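Local structure of protein similar to metal-dependent hydrolase (Staphylococcus aureus subsp. aureus Mu50, 3ESH) at residues A22-G25 with L31-K34; K34-N39 with F208-H213; D136-F141 with N162-F167; Q180-G183 with G188-I191. The protein probably acts as a metal-dependent hydrolase of the metallo-beta-lactamase superfamily, its substrate not being established. All coordinates share one frame; numbering follows the deposited sequence.

Overall arrangement
Contacts 1 and 2 form one continuous patch of packing, their centres about 7 Å apart: they share Lys34, Phe24 of contact 1 packs on Tyr36 and His213 of contact 2, and Met23 O is hydrogen-bonded to His213 NE2. Contacts 3 and 4 make a second group, with centres about 13 Å apart, where Glu137 and Phe167 of contact 3 pack on Gly188, His189, His181 and Thr190. Contacts 2 and 4 come within about 6 Å of each other at their nearest atoms without touching. His189 of contact 4 touches residues of a possible, unconfirmed metal site, formed by His110, His185 and Asp206, and Thr210 of contact 2 lies near them.

Contact 1: A22-G25 with L31-K34; sequences AMFG and LWSK
Phe24 turns its ring away from its own carbonyl carbon (chi1 -75°), while the indole of Trp32 is folded back between backbone N and carbonyl carbon (chi1 68°), and these two rotations lay one aromatic group against the other. The result is a near-parallel, slipped aromatic pair joining two successive short helices, 20-24 and 29-32, linked by a brief connection. The planes are only 13° from parallel, yet the centroid of the Phe24 ring and that of the Trp32 five-membered ring are 4.7 Å apart and slid so far that the rings barely overlap.

What fills the offset is aliphatic. Trp32 CB comes down over a face of the phenyl ring, 3.6 Å from the Phe24 ring centroid, and the exchange is reciprocal: Phe24 CB lies over the indole, 4.1 Å from the centroid of the Trp32 five-membered ring. Two CH-pi contacts thus flank the pair, each residue offering its own CB to the face of its partner. The opposite face of the Phe24 ring is taken by the stacked ring of His213, leaving the phenyl group held between an indole and an imidazole. Beyond the pair, Trp32 also packs on Ile44 of strand 43-47, and Ala22 touches Val26 of the second subunit, which brings the first helix close to a subunit interface. Across the pair the closest approach is Phe24 CD1 to Trp32 CD2, a fusion atom of the indole, at 3.4 Å; Phe24 CE1 lies 3.6 Å from Trp32 CE3.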
loop_
_atom_site.group_PDB
_atom_site.type_symbol
_atom_site.label_atom_id
_atom_site.label_comp_id
_atom_site.label_asym_id
_atom_site.label_seq_id
_atom_site.Cartn_x
_atom_site.Cartn_y
_atom_site.Cartn_z
ATOM N N ALA A 22 -2.431 -12.610 28.159
ATOM C CA ALA A 22 -2.015 -12.597 26.762
ATOM C C ALA A 22 -3.142 -13.045 25.840
ATOM O O ALA A 22 -3.231 -12.612 24.677
ATOM C CB ALA A 22 -0.789 -13.487 26.570
HETATM N N MSE A 23 -4.003 -13.916 26.358
HETATM C CA MSE A 23 -5.130 -14.412 25.566
HETATM C C MSE A 23 -6.295 -13.432 25.525
HETATM O O MSE A 23 -7.224 -13.628 24.745
HETATM C CB MSE A 23 -5.630 -15.754 26.105
HETATM C CG MSE A 23 -4.707 -16.907 25.874
HETATM SE SE MSE A 23 -4.533 -17.383 23.990
HETATM C CE MSE A 23 -6.327 -17.904 23.685
ATOM N N PHE A 24 -6.255 -12.386 26.354
ATOM C CA PHE A 24 -7.357 -11.421 26.384
ATOM C C PHE A 24 -6.945 -9.975 26.149
ATOM O O PHE A 24 -7.766 -9.059 26.203
ATOM C CB PHE A 24 -8.129 -11.543 27.699
ATOM C CG PHE A 24 -9.009 -12.756 27.768
ATOM C CD1 PHE A 24 -8.655 -13.850 28.545
ATOM C CD2 PHE A 24 -10.196 -12.804 27.043
ATOM C CE1 PHE A 24 -9.469 -14.978 28.599
ATOM C CE2 PHE A 24 -11.019 -13.924 27.082
ATOM C CZ PHE A 24 -10.659 -15.017 27.863
ATOM N N GLY A 25 -5.658 -9.792 25.882
ATOM C CA GLY A 25 -5.127 -8.486 25.588
ATOM C C GLY A 25 -5.541 -7.354 26.508
ATOM O O GLY A 25 -5.208 -7.344 27.687
ATOM N N LEU A 31 -12.564 -8.687 34.520
ATOM C CA LEU A 31 -13.608 -8.982 33.545
ATOM C C LEU A 31 -13.426 -10.331 32.847
ATOM O O LEU A 31 -14.375 -11.116 32.786
ATOM C CB LEU A 31 -13.693 -7.890 32.482
ATOM C CG LEU A 31 -14.029 -6.479 32.967
ATOM C CD1 LEU A 31 -14.127 -5.545 31.757
ATOM C CD2 LEU A 31 -15.335 -6.502 33.746
ATOM N N TRP A 32 -12.234 -10.620 32.319
ATOM C CA TRP A 32 -12.071 -11.905 31.648
ATOM C C TRP A 32 -12.018 -13.105 32.585
ATOM O O TRP A 32 -12.426 -14.197 32.194
ATOM C CB TRP A 32 -10.857 -11.939 30.671
ATOM C CG TRP A 32 -9.480 -11.865 31.264
ATOM C CD1 TRP A 32 -8.699 -10.755 31.376
ATOM C CD2 TRP A 32 -8.733 -12.940 31.856
ATOM N NE1 TRP A 32 -7.519 -11.064 32.005
ATOM C CE2 TRP A 32 -7.513 -12.396 32.319
ATOM C CE3 TRP A 32 -8.982 -14.306 32.051
ATOM C CZ2 TRP A 32 -6.539 -13.171 32.966
ATOM C CZ3 TRP A 32 -8.008 -15.081 32.695
ATOM C CH2 TRP A 32 -6.809 -14.508 33.146
ATOM N N SER A 33 -11.543 -12.922 33.816
ATOM C CA SER A 33 -11.473 -14.051 34.749
ATOM C C SER A 33 -12.871 -14.599 35.073
ATOM O O SER A 33 -13.021 -15.757 35.467
ATOM C CB SER A 33 -10.751 -13.661 36.042
ATOM O OG SER A 33 -11.391 -12.587 36.690
ATOM N N LYS A 34 -13.891 -13.765 34.894
ATOM C CA LYS A 34 -15.265 -14.167 35.137
ATOM C C LYS A 34 -15.852 -14.876 33.920
ATOM O O LYS A 34 -16.891 -15.509 34.018
ATOM C CB LYS A 34 -16.116 -12.944 35.485
ATOM C CG LYS A 34 -15.780 -12.336 36.840
ATOM C CD LYS A 34 -16.572 -11.073 37.145
ATOM C CE LYS A 34 -16.100 -10.475 38.468
ATOM N NZ LYS A 34 -16.625 -9.104 38.697
#

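Contact 2: K34-N39 with F208-H213; sequences KQYNAN and FPTTAH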
loop_
_atom_site.group_PDB
_atom_site.type_symbol
_atom_site.label_atom_id
_atom_site.label_comp_id
_atom_site.label_asym_id
_atom_site.label_seq_id
_atom_site.Cartn_x
_atom_site.Cartn_y
_atom_site.Cartn_z
ATOM N N LYS A 34 -13.891 -13.765 34.894
ATOM C CA LYS A 34 -15.265 -14.167 35.137
ATOM C C LYS A 34 -15.852 -14.876 33.920
ATOM O O LYS A 34 -16.891 -15.509 34.018
ATOM C CB LYS A 34 -16.116 -12.944 35.485
ATOM C CG LYS A 34 -15.780 -12.336 36.840
ATOM C CD LYS A 34 -16.572 -11.073 37.145
ATOM C CE LYS A 34 -16.100 -10.475 38.468
ATOM N NZ LYS A 34 -16.625 -9.104 38.697
ATOM N N GLN A 35 -15.185 -14.766 32.770
ATOM C CA GLN A 35 -15.659 -15.414 31.542
ATOM C C GLN A 35 -14.875 -16.700 31.221
ATOM O O GLN A 35 -15.367 -17.572 30.500
ATOM C CB GLN A 35 -15.555 -14.458 30.359
ATOM C CG GLN A 35 -16.279 -13.138 30.529
ATOM C CD GLN A 35 -17.756 -13.299 30.876
ATOM O OE1 GLN A 35 -18.477 -14.100 30.261
ATOM N NE2 GLN A 35 -18.215 -12.526 31.864
ATOM N N TYR A 36 -13.662 -16.814 31.757
ATOM C CA TYR A 36 -12.827 -17.979 31.509
ATOM C C TYR A 36 -11.986 -18.181 32.758
ATOM O O TYR A 36 -11.512 -17.213 33.339
ATOM C CB TYR A 36 -11.914 -17.740 30.296
ATOM C CG TYR A 36 -11.579 -19.001 29.520
ATOM C CD1 TYR A 36 -12.393 -19.426 28.485
ATOM C CD2 TYR A 36 -10.484 -19.802 29.866
ATOM C CE1 TYR A 36 -12.136 -20.615 27.806
ATOM C CE2 TYR A 36 -10.225 -20.979 29.203
ATOM C CZ TYR A 36 -11.053 -21.386 28.172
ATOM O OH TYR A 36 -10.810 -22.564 27.505
ATOM N N ASN A 37 -11.775 -19.426 33.169
ATOM C CA ASN A 37 -11.013 -19.690 34.390
ATOM C C ASN A 37 -9.504 -19.688 34.237
ATOM O O ASN A 37 -8.974 -20.191 33.245
ATOM C CB ASN A 37 -11.442 -21.033 35.002
ATOM C CG ASN A 37 -12.920 -21.069 35.358
ATOM O OD1 ASN A 37 -13.789 -21.136 34.477
ATOM N ND2 ASN A 37 -13.213 -21.011 36.655
ATOM N N ALA A 38 -8.815 -19.128 35.230
ATOM C CA ALA A 38 -7.352 -19.077 35.246
ATOM C C ALA A 38 -6.858 -19.712 36.541
ATOM O O ALA A 38 -7.617 -19.815 37.506
ATOM C CB ALA A 38 -6.879 -17.655 35.165
ATOM N N ASN A 39 -5.600 -20.147 36.564
ATOM C CA ASN A 39 -5.047 -20.756 37.772
ATOM C C ASN A 39 -4.163 -19.781 38.538
ATOM O O ASN A 39 -4.127 -18.588 38.232
ATOM C CB ASN A 39 -4.257 -22.028 37.443
ATOM C CG ASN A 39 -3.032 -21.761 36.586
ATOM O OD1 ASN A 39 -2.584 -20.623 36.448
ATOM N ND2 ASN A 39 -2.475 -22.817 36.017
ATOM N N PHE A 208 -11.453 -16.068 16.972
ATOM C CA PHE A 208 -12.590 -16.311 17.857
ATOM C C PHE A 208 -12.211 -17.610 18.576
ATOM O O PHE A 208 -12.867 -18.637 18.417
ATOM C CB PHE A 208 -13.876 -16.500 17.045
ATOM C CG PHE A 208 -15.146 -16.453 17.877
ATOM C CD1 PHE A 208 -16.394 -16.590 17.269
ATOM C CD2 PHE A 208 -15.097 -16.267 19.260
ATOM C CE1 PHE A 208 -17.576 -16.540 18.022
ATOM C CE2 PHE A 208 -16.267 -16.214 20.018
ATOM C CZ PHE A 208 -17.510 -16.353 19.394
ATOM N N PRO A 209 -11.136 -17.569 19.383
ATOM C CA PRO A 209 -10.579 -18.691 20.150
ATOM C C PRO A 209 -11.560 -19.475 21.006
ATOM O O PRO A 209 -11.678 -20.692 20.875
ATOM C CB PRO A 209 -9.494 -18.033 21.001
ATOM C CG PRO A 209 -9.161 -16.788 20.262
ATOM C CD PRO A 209 -10.501 -16.311 19.803
ATOM N N THR A 210 -12.237 -18.767 21.896
ATOM C CA THR A 210 -13.204 -19.373 22.801
ATOM C C THR A 210 -14.470 -18.537 22.839
ATOM O O THR A 210 -14.500 -17.421 22.325
ATOM C CB THR A 210 -12.648 -19.446 24.238
ATOM O OG1 THR A 210 -12.567 -18.124 24.792
ATOM C CG2 THR A 210 -11.263 -20.058 24.232
ATOM N N THR A 211 -15.507 -19.080 23.463
ATOM C CA THR A 211 -16.775 -18.378 23.579
ATOM C C THR A 211 -16.627 -17.068 24.332
ATOM O O THR A 211 -17.460 -16.176 24.206
ATOM C CB THR A 211 -17.807 -19.233 24.297
ATOM O OG1 THR A 211 -17.271 -19.658 25.550
ATOM C CG2 THR A 211 -18.175 -20.452 23.454
ATOM N N ALA A 212 -15.560 -16.937 25.105
ATOM C CA ALA A 212 -15.334 -15.710 25.859
ATOM C C ALA A 212 -14.787 -14.572 24.987
ATOM O O ALA A 212 -14.689 -13.436 25.445
ATOM C CB ALA A 212 -14.385 -15.975 27.017
ATOM N N HIS A 213 -14.436 -14.880 23.738
ATOM C CA HIS A 213 -13.915 -13.873 22.828
ATOM C C HIS A 213 -14.951 -13.371 21.818
ATOM O O HIS A 213 -14.598 -12.801 20.788
ATOM C CB HIS A 213 -12.697 -14.408 22.073
ATOM C CG HIS A 213 -11.512 -14.673 22.950
ATOM N ND1 HIS A 213 -11.362 -15.840 23.664
ATOM C CD2 HIS A 213 -10.437 -13.905 23.248
ATOM C CE1 HIS A 213 -10.241 -15.783 24.365
ATOM N NE2 HIS A 213 -9.666 -14.621 24.128
#
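Gln35 and Ala212 bring the two loops closest, their CA atoms 5.7 Å apart, with no strand pairing between 34-39 and 208-213. Contact at this point is methylene to methyl: Gln35 CB meets Ala212 CB at 3.9 Å, and the rest of the glutamine bends at chi2. Tyr36 supplies the larger surface. Its ring slants against the other loop, with CE1 3.7 Å from Thr210 CG2 and CD1 4.2 Å from Ala212 CB; the two methyls meet neighbouring ring carbons, both obliquely. Tyr36 OH reaches past this loop to Asn45 O and Glu253 N, two partners that fix how far the phenol extends.

With Thr210 chi1 at 70°, CG2 makes the closest contact with the tyrosine, while OG1, also near the ring, binds its own loop. It accepts from Ala212 N at 3.2 Å and shares a hydrogen bond of 2.8 Å with His213 ND1. A backbone bond from His213 N to Thr210 O, 2.9 Å long, closes the same turn. Pro209 CG lies over the centre of one face of the His213 imidazole. The binding of Thr210 OG1 to the backbone two residues on defines an ST turn, here leading into a short 3-10 segment near, without touching, a possible, unconfirmed metal site of His110, His185 and Asp206.

Contact 3: D136-F141 with N162-F167; sequences DEWHEF and NKLILF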
loop_
_atom_site.group_PDB
_atom_site.type_symbol
_atom_site.label_atom_id
_atom_site.label_comp_id
_atom_site.label_asym_id
_atom_site.label_seq_id
_atom_site.Cartn_x
_atom_site.Cartn_y
_atom_site.Cartn_z
ATOM N N ASP A 136 0.680 -16.777 2.312
ATOM C CA ASP A 136 1.513 -15.879 3.131
ATOM C C ASP A 136 1.771 -16.473 4.507
ATOM O O ASP A 136 2.837 -16.247 5.090
ATOM C CB ASP A 136 0.852 -14.509 3.259
ATOM C CG ASP A 136 0.646 -13.847 1.919
ATOM O OD1 ASP A 136 1.649 -13.601 1.228
ATOM O OD2 ASP A 136 -0.500 -13.580 1.546
ATOM N N GLU A 137 0.799 -17.233 5.015
ATOM C CA GLU A 137 0.935 -17.890 6.313
ATOM C C GLU A 137 2.137 -18.816 6.197
ATOM O O GLU A 137 3.028 -18.798 7.041
ATOM C CB GLU A 137 -0.315 -18.720 6.630
ATOM C CG GLU A 137 -0.255 -19.510 7.939
ATOM C CD GLU A 137 -0.184 -18.608 9.175
ATOM O OE1 GLU A 137 -0.906 -17.584 9.189
ATOM O OE2 GLU A 137 0.574 -18.923 10.135
ATOM N N TRP A 138 2.148 -19.612 5.131
ATOM C CA TRP A 138 3.223 -20.564 4.873
ATOM C C TRP A 138 4.586 -19.873 4.745
ATOM O O TRP A 138 5.590 -20.336 5.309
ATOM C CB TRP A 138 2.899 -21.354 3.609
ATOM C CG TRP A 138 3.956 -22.296 3.230
ATOM C CD1 TRP A 138 4.849 -22.156 2.203
ATOM C CD2 TRP A 138 4.340 -23.489 3.934
ATOM N NE1 TRP A 138 5.770 -23.180 2.237
ATOM C CE2 TRP A 138 5.482 -24.007 3.287
ATOM C CE3 TRP A 138 3.829 -24.164 5.053
ATOM C CZ2 TRP A 138 6.124 -25.170 3.722
ATOM C CZ3 TRP A 138 4.469 -25.322 5.489
ATOM C CH2 TRP A 138 5.608 -25.810 4.825
ATOM N N HIS A 139 4.610 -18.761 4.005
ATOM C CA HIS A 139 5.841 -17.979 3.798
ATOM C C HIS A 139 6.440 -17.514 5.120
ATOM O O HIS A 139 7.657 -17.556 5.315
ATOM C CB HIS A 139 5.575 -16.744 2.934
ATOM C CG HIS A 139 5.356 -17.041 1.485
ATOM N ND1 HIS A 139 4.997 -16.071 0.571
ATOM C CD2 HIS A 139 5.463 -18.198 0.783
ATOM C CE1 HIS A 139 4.894 -16.615 -0.629
ATOM N NE2 HIS A 139 5.171 -17.901 -0.525
ATOM N N GLU A 140 5.590 -17.057 6.032
ATOM C CA GLU A 140 6.104 -16.606 7.310
ATOM C C GLU A 140 6.473 -17.812 8.175
ATOM O O GLU A 140 7.409 -17.763 8.973
ATOM C CB GLU A 140 5.087 -15.708 8.032
ATOM C CG GLU A 140 5.570 -15.319 9.427
ATOM C CD GLU A 140 4.777 -14.188 10.065
ATOM O OE1 GLU A 140 3.591 -14.018 9.722
ATOM O OE2 GLU A 140 5.350 -13.483 10.926
ATOM N N PHE A 141 5.733 -18.897 8.011
ATOM C CA PHE A 141 6.008 -20.098 8.780
ATOM C C PHE A 141 7.458 -20.567 8.570
ATOM O O PHE A 141 8.123 -20.983 9.520
ATOM C CB PHE A 141 5.045 -21.216 8.385
ATOM C CG PHE A 141 5.474 -22.562 8.865
ATOM C CD1 PHE A 141 5.533 -22.833 10.228
ATOM C CD2 PHE A 141 5.855 -23.548 7.960
ATOM C CE1 PHE A 141 5.968 -24.073 10.690
ATOM C CE2 PHE A 141 6.296 -24.795 8.409
ATOM C CZ PHE A 141 6.352 -25.061 9.775
ATOM N N ASN A 162 5.072 -32.167 0.971
ATOM C CA ASN A 162 5.111 -32.755 -0.368
ATOM C C ASN A 162 3.783 -32.557 -1.079
ATOM O O ASN A 162 3.756 -32.248 -2.258
ATOM C CB ASN A 162 5.425 -34.260 -0.313
ATOM C CG ASN A 162 6.888 -34.549 0.013
ATOM O OD1 ASN A 162 7.792 -34.006 -0.619
ATOM N ND2 ASN A 162 7.121 -35.409 1.002
ATOM N N LYS A 163 2.683 -32.743 -0.359
ATOM C CA LYS A 163 1.357 -32.591 -0.934
ATOM C C LYS A 163 0.721 -31.278 -0.488
ATOM O O LYS A 163 -0.483 -31.202 -0.238
ATOM C CB LYS A 163 0.473 -33.772 -0.525
ATOM C CG LYS A 163 1.061 -35.128 -0.868
ATOM C CD LYS A 163 -0.013 -36.197 -0.888
ATOM C CE LYS A 163 0.590 -37.570 -1.121
ATOM N NZ LYS A 163 1.535 -37.958 -0.021
ATOM N N LEU A 164 1.550 -30.243 -0.415
ATOM C CA LEU A 164 1.110 -28.918 0.010
ATOM C C LEU A 164 0.458 -28.112 -1.109
ATOM O O LEU A 164 1.002 -28.000 -2.202
ATOM C CB LEU A 164 2.302 -28.139 0.555
ATOM C CG LEU A 164 1.975 -26.771 1.148
ATOM C CD1 LEU A 164 1.507 -26.954 2.593
ATOM C CD2 LEU A 164 3.200 -25.875 1.112
ATOM N N ILE A 165 -0.721 -27.564 -0.835
ATOM C CA ILE A 165 -1.431 -26.729 -1.802
ATOM C C ILE A 165 -1.614 -25.365 -1.113
ATOM O O ILE A 165 -2.015 -25.308 0.052
ATOM C CB ILE A 165 -2.825 -27.313 -2.167
ATOM C CG1 ILE A 165 -2.664 -28.598 -2.973
ATOM C CG2 ILE A 165 -3.631 -26.295 -2.970
ATOM C CD1 ILE A 165 -1.977 -28.410 -4.325
ATOM N N LEU A 166 -1.309 -24.284 -1.825
ATOM C CA LEU A 166 -1.427 -22.947 -1.279
ATOM C C LEU A 166 -2.548 -22.164 -1.928
ATOM O O LEU A 166 -2.836 -22.342 -3.110
ATOM C CB LEU A 166 -0.127 -22.172 -1.474
ATOM C CG LEU A 166 1.087 -22.799 -0.808
ATOM C CD1 LEU A 166 2.346 -22.183 -1.338
ATOM C CD2 LEU A 166 0.974 -22.641 0.683
ATOM N N PHE A 167 -3.172 -21.293 -1.138
ATOM C CA PHE A 167 -4.245 -20.441 -1.628
ATOM C C PHE A 167 -4.021 -19.011 -1.104
ATOM O O PHE A 167 -3.379 -18.799 -0.058
ATOM C CB PHE A 167 -5.610 -21.002 -1.184
ATOM C CG PHE A 167 -6.005 -20.634 0.221
ATOM C CD1 PHE A 167 -6.849 -19.565 0.453
ATOM C CD2 PHE A 167 -5.511 -21.342 1.303
ATOM C CE1 PHE A 167 -7.204 -19.202 1.750
ATOM C CE2 PHE A 167 -5.849 -20.998 2.599
ATOM C CZ PHE A 167 -6.700 -19.922 2.826
#
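Trp138 receives Leu164 through a CH-pi contact. The indole of the helix and the leucine of the strand reach toward each other, and Leu164 CD2 settles over the face of the five-membered ring, 3.8 Å from its centroid and 16° off the ring normal. The nearest ring atom is Trp138 CE2, at 3.7 Å from Leu164 CD2. An extended first torsion, with the indole opposite the backbone N (chi1 177°), carries the ring out from helix 135-142 to meet that methyl.

Plain apolar packing continues the contact closer to the helix. Leu166, two residues along the strand, crosses the tryptophan at about a right angle; its CD2 lies 3.7 Å from Trp138 CB and 3.9 Å from Trp138 CG. One leucine therefore covers the indole and the other its root, both using the CD2 branch.

Polar groups look to other neighbours. Glu137 is gripped by Ser186 OG, Tyr152 OH and the backbone N of Met109. On the subunit interface, Asp136 forms a salt bridge with Arg231 of the third subunit, and His139 a hydrogen bond with Glu234 of that subunit.

Strand 164-167 pairs with strand 130-134, whose Val133 also packs on Trp138 and Leu164. Strand 130-134, helix 135-142 and strand 164-167 make a beta-alpha-beta crossover, in which the helix packs through Trp138 on the face formed by the last two strands, as helices flank the sheets of the metallo-beta-lactamase fold.

Contact 4: Q180-G183 with G188-I191; sequences QHSG and GHTI
His189 O is gripped by two backbone donors from the other side of the hairpin: Ser182 N at 2.8 Å, and Gly183 N at 2.9 Å along an almost straight N-H...O line (175°). His181 ND1 adds a weak third bond of 3.4 Å from its ring. Gly183 has positive phi, a conformation that suits glycine, as the chain leaves the strand.

Ser182 continues the network through its hydroxyl. With chi1 at 81°, OG stands between the backbone N and the carbonyl carbon, where it gives its proton to Gly183 O, in the plane of that carbonyl and on a lone pair, and accepts from His189 ND1 at 3.0 Å. Ser182 OG lies 22° out of the His189 ring plane. With ND1 so committed, rotation of the His189 ring is restrained, and its NE2 makes a weak bond to Asp206 N.

Regular pairing follows: first His181 with Thr190, a non-hydrogen-bonded pair, then Gln180 with Ile191, a hydrogen-bonded one, Gln180 N to Ile191 O at 2.9 Å and Ile191 N to Gln180 O at 3.1 Å. Ile191 CG2 packs 3.9 Å from Ser182 CB. Strands 177-181 and 190-196 form an antiparallel beta hairpin, whose connecting loop carries His185, and His189 touches residues of a possible, unconfirmed metal site of His185, His110 and Asp206, consistent with the loop-borne metal centre of metallo-beta-lactamase-like enzymes.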
loop_
_atom_site.group_PDB
_atom_site.type_symbol
_atom_site.label_atom_id
_atom_site.label_comp_id
_atom_site.label_asym_id
_atom_site.label_seq_id
_atom_site.Cartn_x
_atom_site.Cartn_y
_atom_site.Cartn_z
ATOM N N GLN A 180 -11.080 -19.236 3.939
ATOM C CA GLN A 180 -11.035 -17.807 3.629
ATOM C C GLN A 180 -10.029 -16.993 4.453
ATOM O O GLN A 180 -10.101 -16.926 5.680
ATOM C CB GLN A 180 -12.439 -17.233 3.795
ATOM C CG GLN A 180 -12.558 -15.775 3.468
ATOM C CD GLN A 180 -13.979 -15.275 3.643
ATOM O OE1 GLN A 180 -14.212 -14.077 3.834
ATOM N NE2 GLN A 180 -14.946 -16.194 3.572
ATOM N N HIS A 181 -9.096 -16.371 3.753
ATOM C CA HIS A 181 -8.047 -15.553 4.363
ATOM C C HIS A 181 -8.637 -14.431 5.213
ATOM O O HIS A 181 -9.318 -13.559 4.693
ATOM C CB HIS A 181 -7.167 -14.955 3.253
ATOM C CG HIS A 181 -6.002 -14.156 3.755
ATOM N ND1 HIS A 181 -5.261 -14.526 4.852
ATOM C CD2 HIS A 181 -5.404 -13.051 3.250
ATOM C CE1 HIS A 181 -4.250 -13.685 5.002
ATOM N NE2 HIS A 181 -4.314 -12.784 4.041
ATOM N N SER A 182 -8.377 -14.449 6.518
ATOM C CA SER A 182 -8.913 -13.418 7.397
ATOM C C SER A 182 -7.843 -12.467 7.897
ATOM O O SER A 182 -8.077 -11.271 8.005
ATOM C CB SER A 182 -9.622 -14.028 8.609
ATOM O OG SER A 182 -8.706 -14.412 9.608
ATOM N N GLY A 183 -6.666 -12.995 8.192
ATOM C CA GLY A 183 -5.609 -12.156 8.704
ATOM C C GLY A 183 -5.944 -11.841 10.140
ATOM O O GLY A 183 -6.819 -12.472 10.719
ATOM N N GLY A 188 -1.500 -14.486 7.745
ATOM C CA GLY A 188 -2.112 -15.445 6.848
ATOM C C GLY A 188 -3.216 -16.256 7.483
ATOM O O GLY A 188 -3.667 -17.249 6.909
ATOM N N HIS A 189 -3.680 -15.838 8.656
ATOM C CA HIS A 189 -4.726 -16.578 9.339
ATOM C C HIS A 189 -5.947 -16.790 8.459
ATOM O O HIS A 189 -6.365 -15.890 7.726
ATOM C CB HIS A 189 -5.117 -15.869 10.624
ATOM C CG HIS A 189 -6.103 -16.632 11.453
ATOM N ND1 HIS A 189 -7.447 -16.668 11.161
ATOM C CD2 HIS A 189 -5.934 -17.383 12.567
ATOM C CE1 HIS A 189 -8.072 -17.406 12.063
ATOM N NE2 HIS A 189 -7.176 -17.849 12.925
ATOM N N THR A 190 -6.520 -17.991 8.566
ATOM C CA THR A 190 -7.666 -18.415 7.775
ATOM C C THR A 190 -8.835 -18.970 8.608
ATOM O O THR A 190 -8.635 -19.572 9.661
ATOM C CB THR A 190 -7.203 -19.507 6.745
ATOM O OG1 THR A 190 -6.179 -18.967 5.899
ATOM C CG2 THR A 190 -8.359 -19.992 5.878
ATOM N N ILE A 191 -10.058 -18.754 8.137
ATOM C CA ILE A 191 -11.234 -19.279 8.811
ATOM C C ILE A 191 -11.874 -20.273 7.849
ATOM O O ILE A 191 -11.664 -20.198 6.651
ATOM C CB ILE A 191 -12.246 -18.163 9.166
ATOM C CG1 ILE A 191 -12.810 -17.534 7.904
ATOM C CG2 ILE A 191 -11.559 -17.080 9.995
ATOM C CD1 ILE A 191 -14.145 -16.915 8.112
#